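Local coordinates for UDP-L-Rhamnose Synthase (Acanthamoeba polyphaga mimivirus, PDB 7JID), which makes UDP-L-rhamnose as an oxidoreductase with a Rossmann-type fold, binding NADP and the nucleotide sugar in adjoining pockets, at residues S35-E40 and L91-I96; C111-Q116 and K131-G136; M164-E169 and R282-K287. All blocks are in the same frame, centred on the assembly; numbering follows the deposited sequence. Where two conformers were deposited one is given.

How the interactions relate
The three contacts form a worked example of how a Rossmann-type enzyme shapes two ligand pockets with loops that leave its parallel sheet. They follow one another along the chain in series: the loops of interactions 1, 2 and 3 come after strands 29-32, 103-109 and 157-162, the last two being neighbours in the sheet. Interaction 1 holds the adenine end of NADP, whereas interactions 2 and 3 contribute to the UDP-rhamnose pocket. Centres of interactions 1 and 3 lie about 33 Å apart, on opposite sides of the chain's centre; the nearest atoms of interactions 2 and 3 come within about 5 Å without touching. Interactions 1 and 2 both reach the second subunit.

Interaction 1: residues S35-E40 and L91-I96; sequences SRADDE and LCLAFI. With NAP (NADP nicotinamide-adenine-dinucleotide phosphate), chain D.
Ala37 and Glu40 rest against Cys92, Leu93 and Ile96 where the loop after the second strand of a Rossmann fold, strand 29-32, crosses helix 79-99. No hydrogen bond joins the two segments, and the contact is made by close packing. Ala37 CB touches the branch point of Leu93, 4.0 Å from its CG, with both methyls of the leucine close by. Two carbonyl oxygens are met by carbon: Ala37 O lies 3.2 Å from Cys92 CB, and Glu40 O lies 3.3 Å from Ile96 CD1. The sulfur of Cys92 turns to the side chain of Glu40 at CB. Beyond that carbon the glutamate bends off to Tyr88 and to Arg148 of the second subunit.

The polar work of the loop is directed at NADP. Its Arg36-Asp39 type I turn presents the peptide N-H of Ala37 to adenine N1A at 3.0 Å, nearly straight at 172°. Asp38 CG sits between its own backbone N and carbonyl carbon (chi1 58°), which brings OD1 to the exocyclic amine N6A at 3.0 Å, a more bent bond of 142°. Together these two bonds read the Watson-Crick edge of the adenine. Arg36, bent at chi2 and chi3, folds back so that adenine C2A lies 3.5 Å above the centre of its guanidinium plane. The same group reads the 2'-phosphate that distinguishes NADP from NAD: phosphorus P2B lies at the guanidinium edge, in its plane, with NH1 bonded to O2X at 2.9 Å and NH2 to O3X at 2.9 Å.

Interaction 2: residues C111-Q116 and K131-G136; sequences CIFEGQ and KPNFFG. With EDO (1,2-ethanediol), chain G.
Beside the UDP-rhamnose pocket, which Cys111 lines, the long loop after strand 103-109 returns on itself and Asn133 grips the backbone of Glu114. The asparagine amide answers both polar groups of one residue: OD1 accepts from Glu114 N at 2.8 Å, and ND2 donates to Glu114 O at 3.1 Å. The second bond lies on a lone pair of that carbonyl and close to the amide plane, so the pair fixes the rotation of the amide. With CG set between backbone N and carbonyl carbon (chi1 80°), the Asn133 amide turns back toward Glu114, although its CB does not point there.

A second junction centres on Ile112 O, which takes two peptide donors. Asn133 N approaches in the carbonyl plane at 3.0 Å, while Phe134 N comes from above it, 53° out of the plane, at 3.2 Å. Pro132 also packs here, its CA 3.2 Å from Ile112 O.

The aromatic side chains fill the flanks. Phe113 points its ring edge at Lys131 O, 3.3 Å from CE1, and Ile112 CG1 lies over one face, toward the rim. Phe134 CB lies 3.8 Å from Glu114 CB, while the Gly136 nitrogen sits over the centre of the Phe134 ring. The carboxylate of Glu114 continues to Arg246.

Around this crossing, Ile112 touches Asp147 of helix 138-150 and Arg161 of strand 157-162, Phe134 touches Ser140 on the same helix, and Lys131 reaches across to a salt bridge with Glu40 of the second subunit.

Interaction 3: residues M164-E169 and R282-K287; sequences MPITIE and REVVSK. With AWU ([[(2~{R},3~{S},4~{R},5~{R})-5-[2,4-bis(oxidanylidene)pyrimidin-1-yl]-3,4-bis(oxidanyl)oxolan-2-yl]methoxy-oxidanyl-phosphoryl] [(2~{R},3~{R},4~{R},5~{R},6~{S})-6-methyl-3,4,5-tris(oxidanyl)oxan-2-yl] hydrogen phosphate), chain C.
Val284 packs against two isoleucines. Its CG1, anti to the backbone N (chi1 164°), touches Ile166 CG2 at 4.0 Å and also reaches the flank of Ile168, while CG2 packs against Ile168 CG1 at 4.0 Å. Ile168 has a further neighbour: its own CG2 lies 4.0 Å from Lys287 CB, one helical turn beyond Val284. The isoleucine thus covers the side of the helix with both branches. From this apolar start the lysine runs on extended, and its NZ forms a salt bridge at 2.9 Å with Glu283 OE2, four residues earlier. There the oxygen is approached on the anti side, 27° out of the carboxylate plane.

The isoleucines belong to the loop that leaves strand 157-162 of the Rossmann sheet, so the contact joins that core to the C-terminal helix 277-287. Thr167, between them, has its CB pointing away from this helix, and its OG1 donates to Glu169 O at 2.7 Å, a bond that spans two residues of the loop. Upstream the same loop reaches UDP-rhamnose: Met164 N donates to the rhamnose hydroxyl O3' at 2.9 Å, and Pro165 CD lies beside O2'.

Further out, Ile176 of helix 175-181 touches both Ile166 and Val284. The backbone of Ile166 is hydrogen-bonded to Thr193 and Leu195, and Ile168 N donates to Asp196 OD2.

Interaction 1: residues S35-E40 and L91-I96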
loop_
_atom_site.group_PDB
_atom_site.type_symbol
_atom_site.label_atom_id
_atom_site.label_comp_id
_atom_site.label_asym_id
_atom_site.label_seq_id
_atom_site.Cartn_x
_atom_site.Cartn_y
_atom_site.Cartn_z
ATOM N N SER A 35 -10.079 -13.421 -13.662
ATOM C CA SER A 35 -9.346 -12.127 -13.649
ATOM C C SER A 35 -8.347 -12.110 -12.483
ATOM O O SER A 35 -8.615 -12.772 -11.473
ATOM C CB SER A 35 -10.278 -10.943 -13.618
ATOM O OG SER A 35 -11.010 -10.886 -12.413
ATOM N N ARG A 36 -7.222 -11.424 -12.676
ATOM C CA ARG A 36 -6.268 -11.089 -11.592
ATOM C C ARG A 36 -6.865 -9.916 -10.819
ATOM O O ARG A 36 -7.399 -8.979 -11.431
ATOM C CB ARG A 36 -4.878 -10.814 -12.165
ATOM C CG ARG A 36 -4.288 -11.953 -12.990
ATOM C CD ARG A 36 -4.257 -13.232 -12.221
ATOM N NE ARG A 36 -3.295 -13.162 -11.114
ATOM C CZ ARG A 36 -2.885 -14.235 -10.455
ATOM N NH1 ARG A 36 -3.380 -15.419 -10.753
ATOM N NH2 ARG A 36 -1.961 -14.151 -9.528
ATOM N N ALA A 37 -6.809 -9.975 -9.491
ATOM C CA ALA A 37 -7.519 -9.000 -8.643
ATOM C C ALA A 37 -6.967 -7.592 -8.860
ATOM O O ALA A 37 -7.704 -6.668 -8.647
ATOM C CB ALA A 37 -7.463 -9.392 -7.202
ATOM N N ASP A 38 -5.683 -7.506 -9.194
ATOM C CA ASP A 38 -4.976 -6.242 -9.460
ATOM C C ASP A 38 -5.251 -5.699 -10.869
ATOM O O ASP A 38 -4.766 -4.619 -11.184
ATOM C CB ASP A 38 -3.481 -6.455 -9.195
ATOM C CG ASP A 38 -2.887 -7.569 -10.057
ATOM O OD1 ASP A 38 -3.253 -8.734 -9.808
ATOM O OD2 ASP A 38 -2.143 -7.228 -10.994
ATOM N N ASP A 39 -5.970 -6.456 -11.710
ATOM C CA ASP A 39 -6.338 -6.028 -13.078
ATOM C C ASP A 39 -7.744 -5.442 -12.945
ATOM O O ASP A 39 -8.695 -6.132 -13.265
ATOM C CB ASP A 39 -6.160 -7.189 -14.065
ATOM C CG ASP A 39 -6.481 -6.801 -15.509
ATOM O OD1 ASP A 39 -6.963 -5.671 -15.700
ATOM O OD2 ASP A 39 -6.281 -7.670 -16.404
ATOM N N GLU A 40 -7.867 -4.254 -12.377
ATOM C CA GLU A 40 -9.183 -3.720 -11.945
ATOM C C GLU A 40 -10.158 -3.731 -13.128
ATOM O O GLU A 40 -11.325 -4.008 -12.934
ATOM C CB GLU A 40 -9.080 -2.342 -11.292
ATOM C CG GLU A 40 -8.580 -1.204 -12.171
ATOM C CD GLU A 40 -7.163 -1.436 -12.648
ATOM O OE1 GLU A 40 -6.257 -1.703 -11.812
ATOM O OE2 GLU A 40 -6.988 -1.429 -13.880
ATOM N N LEU A 91 -7.978 -4.244 -2.502
ATOM C CA LEU A 91 -8.657 -2.941 -2.548
ATOM C C LEU A 91 -9.487 -2.866 -3.845
ATOM O O LEU A 91 -10.598 -2.277 -3.786
ATOM C CB LEU A 91 -7.653 -1.806 -2.432
ATOM C CG LEU A 91 -7.514 -1.190 -1.045
ATOM C CD1 LEU A 91 -8.747 -0.382 -0.675
ATOM C CD2 LEU A 91 -7.243 -2.251 -0.005
ATOM N N CYS A 92 -8.971 -3.368 -4.967
ATOM C CA CYS A 92 -9.699 -3.376 -6.269
ATOM C C CYS A 92 -11.015 -4.147 -6.093
ATOM O O CYS A 92 -12.128 -3.630 -6.472
ATOM C CB CYS A 92 -8.867 -4.024 -7.359
ATOM S SG CYS A 92 -7.520 -2.955 -7.930
ATOM N N LEU A 93 -10.941 -5.314 -5.454
ATOM C CA LEU A 93 -12.144 -6.118 -5.147
ATOM C C LEU A 93 -13.097 -5.335 -4.255
ATOM O O LEU A 93 -14.336 -5.320 -4.560
ATOM C CB LEU A 93 -11.719 -7.437 -4.516
ATOM C CG LEU A 93 -10.846 -8.370 -5.346
ATOM C CD1 LEU A 93 -10.648 -9.641 -4.566
ATOM C CD2 LEU A 93 -11.487 -8.713 -6.687
ATOM N N ALA A 94 -12.610 -4.650 -3.214
ATOM C CA ALA A 94 -13.472 -3.828 -2.334
ATOM C C ALA A 94 -14.184 -2.751 -3.164
ATOM O O ALA A 94 -15.444 -2.641 -3.087
ATOM C CB ALA A 94 -12.719 -3.202 -1.209
ATOM N N PHE A 95 -13.444 -1.992 -3.956
ATOM C CA PHE A 95 -14.041 -0.849 -4.684
ATOM C C PHE A 95 -15.105 -1.379 -5.638
ATOM O O PHE A 95 -16.184 -0.778 -5.741
ATOM C CB PHE A 95 -13.018 -0.071 -5.500
ATOM C CG PHE A 95 -12.236 0.933 -4.688
ATOM C CD1 PHE A 95 -12.851 2.011 -4.116
ATOM C CD2 PHE A 95 -10.879 0.777 -4.486
ATOM C CE1 PHE A 95 -12.163 2.913 -3.322
ATOM C CE2 PHE A 95 -10.180 1.700 -3.737
ATOM C CZ PHE A 95 -10.806 2.755 -3.131
ATOM N N ILE A 96 -14.779 -2.418 -6.374
ATOM C CA ILE A 96 -15.672 -2.909 -7.467
ATOM C C ILE A 96 -16.853 -3.658 -6.859
ATOM O O ILE A 96 -18.014 -3.413 -7.295
ATOM C CB ILE A 96 -14.879 -3.744 -8.479
ATOM C CG1 ILE A 96 -13.838 -2.894 -9.228
ATOM C CG2 ILE A 96 -15.830 -4.408 -9.459
ATOM C CD1 ILE A 96 -12.838 -3.746 -9.985
HETATM P PA NAP D . -2.005 -19.802 -1.349
HETATM O O1A NAP D . -2.164 -21.304 -1.386
HETATM O O2A NAP D . -0.720 -19.200 -1.826
HETATM O O5B NAP D . -3.245 -19.290 -2.190
HETATM C C5B NAP D . -3.284 -17.947 -2.677
HETATM C C4B NAP D . -3.992 -17.795 -4.014
HETATM O O4B NAP D . -4.147 -16.427 -4.365
HETATM C C3B NAP D . -3.161 -18.479 -5.092
HETATM O O3B NAP D . -4.124 -19.317 -5.775
HETATM C C2B NAP D . -2.698 -17.305 -5.945
HETATM O O2B NAP D . -2.756 -17.674 -7.289
HETATM C C1B NAP D . -3.757 -16.231 -5.709
HETATM N N9A NAP D . -3.409 -14.846 -5.962
HETATM C C8A NAP D . -2.429 -14.150 -5.403
HETATM N N7A NAP D . -2.437 -12.889 -5.842
HETATM C C5A NAP D . -3.445 -12.784 -6.717
HETATM C C6A NAP D . -3.935 -11.740 -7.531
HETATM N N6A NAP D . -3.348 -10.566 -7.484
HETATM N N1A NAP D . -5.007 -12.038 -8.343
HETATM C C2A NAP D . -5.562 -13.258 -8.320
HETATM N N3A NAP D . -5.158 -14.313 -7.594
HETATM C C4A NAP D . -4.100 -14.073 -6.772
HETATM O O3 NAP D . -2.246 -19.117 0.088
HETATM P PN NAP D . -3.414 -19.470 1.161
HETATM O O1N NAP D . -2.569 -19.830 2.372
HETATM O O2N NAP D . -4.559 -20.240 0.652
HETATM O O5D NAP D . -3.889 -18.002 1.515
HETATM C C5D NAP D . -4.969 -17.231 1.007
HETATM C C4D NAP D . -4.687 -15.739 1.352
HETATM O O4D NAP D . -5.736 -15.282 2.145
HETATM C C3D NAP D . -3.436 -15.658 2.201
HETATM O O3D NAP D . -2.955 -14.273 2.379
HETATM C C2D NAP D . -4.098 -16.385 3.396
HETATM O O2D NAP D . -3.476 -16.318 4.687
HETATM C C1D NAP D . -5.462 -15.752 3.469
HETATM P P2B NAP D . -1.465 -17.625 -8.211
HETATM O O1X NAP D . -0.626 -18.794 -7.926
HETATM O O2X NAP D . -2.207 -17.801 -9.550
HETATM O O3X NAP D . -0.684 -16.310 -8.111
#

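Interaction 2: residues C111-Q116 and K131-G136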
loop_
_atom_site.group_PDB
_atom_site.type_symbol
_atom_site.label_atom_id
_atom_site.label_comp_id
_atom_site.label_asym_id
_atom_site.label_seq_id
_atom_site.Cartn_x
_atom_site.Cartn_y
_atom_site.Cartn_z
ATOM N N CYS A 111 -1.950 -11.136 11.882
ATOM C CA CYS A 111 -0.479 -10.993 12.111
ATOM C C CYS A 111 -0.045 -9.528 11.934
ATOM O O CYS A 111 0.966 -9.270 11.309
ATOM C CB CYS A 111 0.264 -12.007 11.273
ATOM S SG CYS A 111 -0.029 -13.641 12.020
ATOM N N ILE A 112 -0.820 -8.595 12.492
ATOM C CA ILE A 112 -0.580 -7.124 12.398
ATOM C C ILE A 112 -0.429 -6.563 13.803
ATOM O O ILE A 112 -0.293 -5.334 13.942
ATOM C CB ILE A 112 -1.750 -6.493 11.622
ATOM C CG1 ILE A 112 -3.077 -6.661 12.356
ATOM C CG2 ILE A 112 -1.785 -7.132 10.226
ATOM C CD1 ILE A 112 -4.260 -6.061 11.656
ATOM N N PHE A 113 -0.484 -7.430 14.818
ATOM C CA PHE A 113 -0.332 -7.002 16.230
ATOM C C PHE A 113 0.718 -7.860 16.936
ATOM O O PHE A 113 1.051 -8.961 16.521
ATOM C CB PHE A 113 -1.617 -7.168 17.033
ATOM C CG PHE A 113 -2.867 -6.620 16.396
ATOM C CD1 PHE A 113 -3.089 -5.251 16.326
ATOM C CD2 PHE A 113 -3.803 -7.471 15.834
ATOM C CE1 PHE A 113 -4.263 -4.761 15.784
ATOM C CE2 PHE A 113 -4.975 -6.978 15.295
ATOM C CZ PHE A 113 -5.170 -5.609 15.208
ATOM N N GLU A 114 1.271 -7.287 17.986
ATOM C CA GLU A 114 2.250 -7.960 18.866
ATOM C C GLU A 114 1.845 -7.702 20.324
ATOM O O GLU A 114 1.723 -6.533 20.704
ATOM C CB GLU A 114 3.663 -7.493 18.512
ATOM C CG GLU A 114 4.748 -8.067 19.389
ATOM C CD GLU A 114 5.163 -9.520 19.208
ATOM O OE1 GLU A 114 5.257 -10.078 18.027
ATOM O OE2 GLU A 114 5.548 -10.091 20.264
ATOM N N GLY A 115 1.640 -8.766 21.085
ATOM C CA GLY A 115 1.493 -8.697 22.542
ATOM C C GLY A 115 0.188 -9.259 23.071
ATOM O O GLY A 115 -0.552 -9.927 22.355
ATOM N N GLN A 116 -0.143 -8.898 24.317
ATOM C CA GLN A 116 -1.367 -9.323 25.032
ATOM C C GLN A 116 -1.478 -10.851 25.135
ATOM O O GLN A 116 -2.586 -11.337 25.438
ATOM C CB GLN A 116 -2.626 -8.705 24.425
ATOM C CG GLN A 116 -2.531 -7.171 24.390
ATOM C CD GLN A 116 -3.836 -6.434 24.235
ATOM O OE1 GLN A 116 -4.032 -5.585 23.326
ATOM N NE2 GLN A 116 -4.736 -6.749 25.122
ATOM N N LYS A 131 -5.492 -0.505 15.979
ATOM C CA LYS A 131 -4.570 -0.252 14.849
ATOM C C LYS A 131 -3.420 -1.247 14.933
ATOM O O LYS A 131 -3.028 -1.664 16.002
ATOM C CB LYS A 131 -3.986 1.161 14.911
ATOM C CG LYS A 131 -4.995 2.252 15.210
ATOM C CD LYS A 131 -6.188 2.239 14.302
ATOM C CE LYS A 131 -6.889 3.580 14.297
ATOM N NZ LYS A 131 -6.079 4.606 13.603
ATOM N N PRO A 132 -2.792 -1.602 13.801
ATOM C CA PRO A 132 -1.580 -2.423 13.833
ATOM C C PRO A 132 -0.497 -1.854 14.755
ATOM O O PRO A 132 -0.355 -0.630 14.823
ATOM C CB PRO A 132 -1.109 -2.381 12.378
ATOM C CG PRO A 132 -2.384 -2.191 11.587
ATOM C CD PRO A 132 -3.194 -1.226 12.434
ATOM N N ASN A 133 0.195 -2.735 15.455
ATOM C CA ASN A 133 1.365 -2.347 16.266
ATOM C C ASN A 133 2.515 -3.302 16.030
ATOM O O ASN A 133 3.492 -3.239 16.782
ATOM C CB ASN A 133 1.012 -2.237 17.745
ATOM C CG ASN A 133 0.974 -3.578 18.436
ATOM O OD1 ASN A 133 0.665 -4.599 17.809
ATOM N ND2 ASN A 133 1.364 -3.592 19.694
ATOM N N PHE A 134 2.437 -4.190 15.048
ATOM C CA PHE A 134 3.566 -5.070 14.665
ATOM C C PHE A 134 4.037 -4.726 13.249
ATOM O O PHE A 134 3.218 -4.790 12.311
ATOM C CB PHE A 134 3.226 -6.555 14.807
ATOM C CG PHE A 134 4.341 -7.450 14.365
ATOM C CD1 PHE A 134 5.512 -7.597 15.113
ATOM C CD2 PHE A 134 4.269 -8.111 13.165
ATOM C CE1 PHE A 134 6.550 -8.384 14.643
ATOM C CE2 PHE A 134 5.288 -8.932 12.715
ATOM C CZ PHE A 134 6.429 -9.084 13.460
ATOM N N PHE A 135 5.325 -4.440 13.120
ATOM C CA PHE A 135 5.904 -3.959 11.847
ATOM C C PHE A 135 7.146 -4.761 11.491
ATOM O O PHE A 135 7.947 -4.242 10.728
ATOM C CB PHE A 135 6.126 -2.451 11.910
ATOM C CG PHE A 135 4.941 -1.680 12.402
ATOM C CD1 PHE A 135 3.838 -1.471 11.580
ATOM C CD2 PHE A 135 4.941 -1.074 13.659
ATOM C CE1 PHE A 135 2.743 -0.742 12.025
ATOM C CE2 PHE A 135 3.827 -0.345 14.098
ATOM C CZ PHE A 135 2.735 -0.169 13.273
ATOM N N GLY A 136 7.293 -5.977 12.031
ATOM C CA GLY A 136 8.565 -6.715 11.957
ATOM C C GLY A 136 8.729 -7.614 10.755
ATOM O O GLY A 136 9.796 -8.299 10.625
HETATM C C1 EDO G . 0.403 -4.356 24.199
HETATM O O1 EDO G . 1.439 -4.939 23.459
HETATM C C2 EDO G . -0.744 -4.031 23.340
HETATM O O2 EDO G . -1.681 -3.180 23.934
#

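Interaction 3: residues M164-E169 and R282-K287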
loop_
_atom_site.group_PDB
_atom_site.type_symbol
_atom_site.label_atom_id
_atom_site.label_comp_id
_atom_site.label_asym_id
_atom_site.label_seq_id
_atom_site.Cartn_x
_atom_site.Cartn_y
_atom_site.Cartn_z
ATOM N N MET A 164 -2.098 -18.098 11.626
ATOM C CA MET A 164 -1.462 -19.432 11.801
ATOM C C MET A 164 -2.470 -20.542 11.504
ATOM O O MET A 164 -2.716 -21.469 12.307
ATOM C CB MET A 164 -0.949 -19.572 13.230
ATOM C CG MET A 164 0.039 -18.447 13.526
ATOM S SD MET A 164 0.538 -18.372 15.232
ATOM C CE MET A 164 1.926 -17.249 15.109
ATOM N N PRO A 165 -3.095 -20.522 10.301
ATOM C CA PRO A 165 -4.153 -21.475 10.022
ATOM C C PRO A 165 -3.712 -22.942 10.052
ATOM O O PRO A 165 -2.594 -23.266 9.626
ATOM C CB PRO A 165 -4.618 -21.137 8.606
ATOM C CG PRO A 165 -3.550 -20.261 8.032
ATOM C CD PRO A 165 -2.897 -19.550 9.219
ATOM N N ILE A 166 -4.576 -23.793 10.626
ATOM C CA ILE A 166 -4.350 -25.244 10.866
ATOM C C ILE A 166 -5.439 -26.051 10.155
ATOM O O ILE A 166 -6.581 -25.608 10.164
ATOM C CB ILE A 166 -4.374 -25.525 12.368
ATOM C CG1 ILE A 166 -3.179 -24.899 13.100
ATOM C CG2 ILE A 166 -4.466 -27.020 12.663
ATOM C CD1 ILE A 166 -3.426 -24.716 14.567
ATOM N N THR A 167 -5.056 -27.122 9.489
ATOM C CA THR A 167 -6.014 -28.136 9.000
ATOM C C THR A 167 -5.666 -29.494 9.592
ATOM O O THR A 167 -4.476 -29.723 9.915
ATOM C CB THR A 167 -6.034 -28.170 7.468
ATOM O OG1 THR A 167 -4.694 -28.385 7.003
ATOM C CG2 THR A 167 -6.654 -26.915 6.889
ATOM N N ILE A 168 -6.669 -30.353 9.713
ATOM C CA ILE A 168 -6.505 -31.777 10.110
ATOM C C ILE A 168 -5.623 -32.438 9.053
ATOM O O ILE A 168 -4.625 -33.065 9.416
ATOM C CB ILE A 168 -7.872 -32.469 10.238
ATOM C CG1 ILE A 168 -8.737 -31.838 11.329
ATOM C CG2 ILE A 168 -7.666 -33.967 10.415
ATOM C CD1 ILE A 168 -10.238 -32.083 11.155
ATOM N N GLU A 169 -5.950 -32.228 7.790
ATOM C CA GLU A 169 -5.111 -32.769 6.685
ATOM C C GLU A 169 -3.748 -32.062 6.725
ATOM O O GLU A 169 -3.742 -30.849 6.750
ATOM C CB GLU A 169 -5.797 -32.545 5.336
ATOM C CG GLU A 169 -5.157 -33.363 4.222
ATOM C CD GLU A 169 -5.728 -33.146 2.831
ATOM O OE1 GLU A 169 -6.808 -32.543 2.711
ATOM O OE2 GLU A 169 -5.086 -33.572 1.876
ATOM N N ARG A 282 -6.800 -30.354 20.373
ATOM C CA ARG A 282 -6.923 -31.755 20.851
ATOM C C ARG A 282 -7.719 -32.553 19.818
ATOM O O ARG A 282 -7.280 -33.673 19.448
ATOM C CB ARG A 282 -7.642 -31.830 22.197
ATOM C CG ARG A 282 -7.824 -33.256 22.700
ATOM C CD ARG A 282 -8.268 -33.292 24.145
ATOM N NE ARG A 282 -7.487 -32.383 24.979
ATOM C CZ ARG A 282 -7.909 -31.229 25.480
ATOM N NH1 ARG A 282 -7.093 -30.514 26.225
ATOM N NH2 ARG A 282 -9.138 -30.807 25.259
ATOM N N GLU A 283 -8.827 -31.984 19.367
ATOM C CA GLU A 283 -9.713 -32.639 18.366
ATOM C C GLU A 283 -8.893 -32.872 17.103
ATOM O O GLU A 283 -8.845 -34.042 16.626
ATOM C CB GLU A 283 -11.022 -31.871 18.166
ATOM C CG GLU A 283 -11.879 -32.453 17.040
ATOM C CD GLU A 283 -13.267 -31.853 16.843
ATOM O OE1 GLU A 283 -13.769 -31.172 17.757
ATOM O OE2 GLU A 283 -13.848 -32.062 15.753
ATOM N N VAL A 284 -8.244 -31.834 16.561
ATOM C CA VAL A 284 -7.450 -31.920 15.301
ATOM C C VAL A 284 -6.394 -33.005 15.422
ATOM O O VAL A 284 -6.281 -33.836 14.486
ATOM C CB VAL A 284 -6.829 -30.546 14.950
ATOM C CG1 VAL A 284 -5.711 -30.594 13.910
ATOM C CG2 VAL A 284 -7.922 -29.605 14.492
ATOM N N VAL A 285 -5.565 -32.958 16.457
ATOM C CA VAL A 285 -4.446 -33.927 16.626
ATOM C C VAL A 285 -5.019 -35.351 16.724
ATOM O O VAL A 285 -4.393 -36.259 16.131
ATOM C CB VAL A 285 -3.577 -33.571 17.839
ATOM C CG1 VAL A 285 -2.573 -34.675 18.159
ATOM C CG2 VAL A 285 -2.863 -32.252 17.581
ATOM N N SER A 286 -6.141 -35.542 17.410
ATOM C CA SER A 286 -6.743 -36.897 17.599
ATOM C C SER A 286 -7.074 -37.518 16.234
ATOM O O SER A 286 -6.942 -38.766 16.101
ATOM C CB SER A 286 -7.938 -36.851 18.517
ATOM O OG SER A 286 -9.098 -36.334 17.875
ATOM N N LYS A 287 -7.384 -36.683 15.231
ATOM C CA LYS A 287 -7.889 -37.108 13.900
ATOM C C LYS A 287 -6.766 -37.152 12.855
ATOM O O LYS A 287 -7.026 -37.654 11.746
ATOM C CB LYS A 287 -8.988 -36.154 13.443
ATOM C CG LYS A 287 -10.233 -36.198 14.309
ATOM C CD LYS A 287 -11.240 -35.129 13.993
ATOM C CE LYS A 287 -12.513 -35.294 14.789
ATOM N NZ LYS A 287 -13.609 -34.499 14.191
HETATM P PA AWU C . 6.356 -19.562 9.297
HETATM O O1A AWU C . 7.551 -18.745 8.980
HETATM O O2A AWU C . 6.323 -21.005 8.824
HETATM O O3A AWU C . 4.925 -19.077 8.687
HETATM P PB AWU C . 4.512 -17.547 8.230
HETATM O O1B AWU C . 4.794 -16.450 9.286
HETATM O O2B AWU C . 5.013 -17.333 6.785
HETATM O O3B AWU C . 2.927 -17.764 8.247
HETATM C "C5'" AWU C . 0.319 -15.750 6.736
HETATM O "O5'" AWU C . 1.222 -16.803 7.015
HETATM C "C4'" AWU C . -0.736 -15.682 7.826
HETATM O "O4'" AWU C . -1.579 -14.516 7.681
HETATM C "C3'" AWU C . -0.052 -15.606 9.152
HETATM O "O3'" AWU C . -1.016 -15.839 10.144
HETATM C "C2'" AWU C . 0.996 -16.696 9.349
HETATM C "C1'" AWU C . 1.898 -16.807 8.201
HETATM N N1 AWU C . 8.955 -21.111 13.517
HETATM C C2 AWU C . 9.734 -21.868 14.374
HETATM O O2 AWU C . 9.284 -22.211 15.487
HETATM N N3 AWU C . 10.938 -22.337 13.917
HETATM C C4 AWU C . 11.449 -21.959 12.715
HETATM O O4 AWU C . 12.574 -22.465 12.354
HETATM C C5 AWU C . 10.653 -21.212 11.844
HETATM C C6 AWU C . 9.442 -20.696 12.292
HETATM C C1C AWU C . 7.629 -20.596 13.961
HETATM C C2C AWU C . 7.359 -19.107 13.738
HETATM C C3C AWU C . 5.815 -19.085 13.603
HETATM C C4C AWU C . 5.557 -20.412 12.965
HETATM C C5C AWU C . 5.168 -20.367 11.503
HETATM C "C6'" AWU C . -0.268 -16.098 5.370
HETATM O "O2'" AWU C . 0.324 -17.937 9.380
HETATM O O2C AWU C . 7.790 -18.397 14.871
HETATM O O3C AWU C . 5.196 -19.123 14.876
HETATM O O4C AWU C . 6.748 -21.185 13.026
HETATM O O5C AWU C . 6.152 -19.535 10.846
#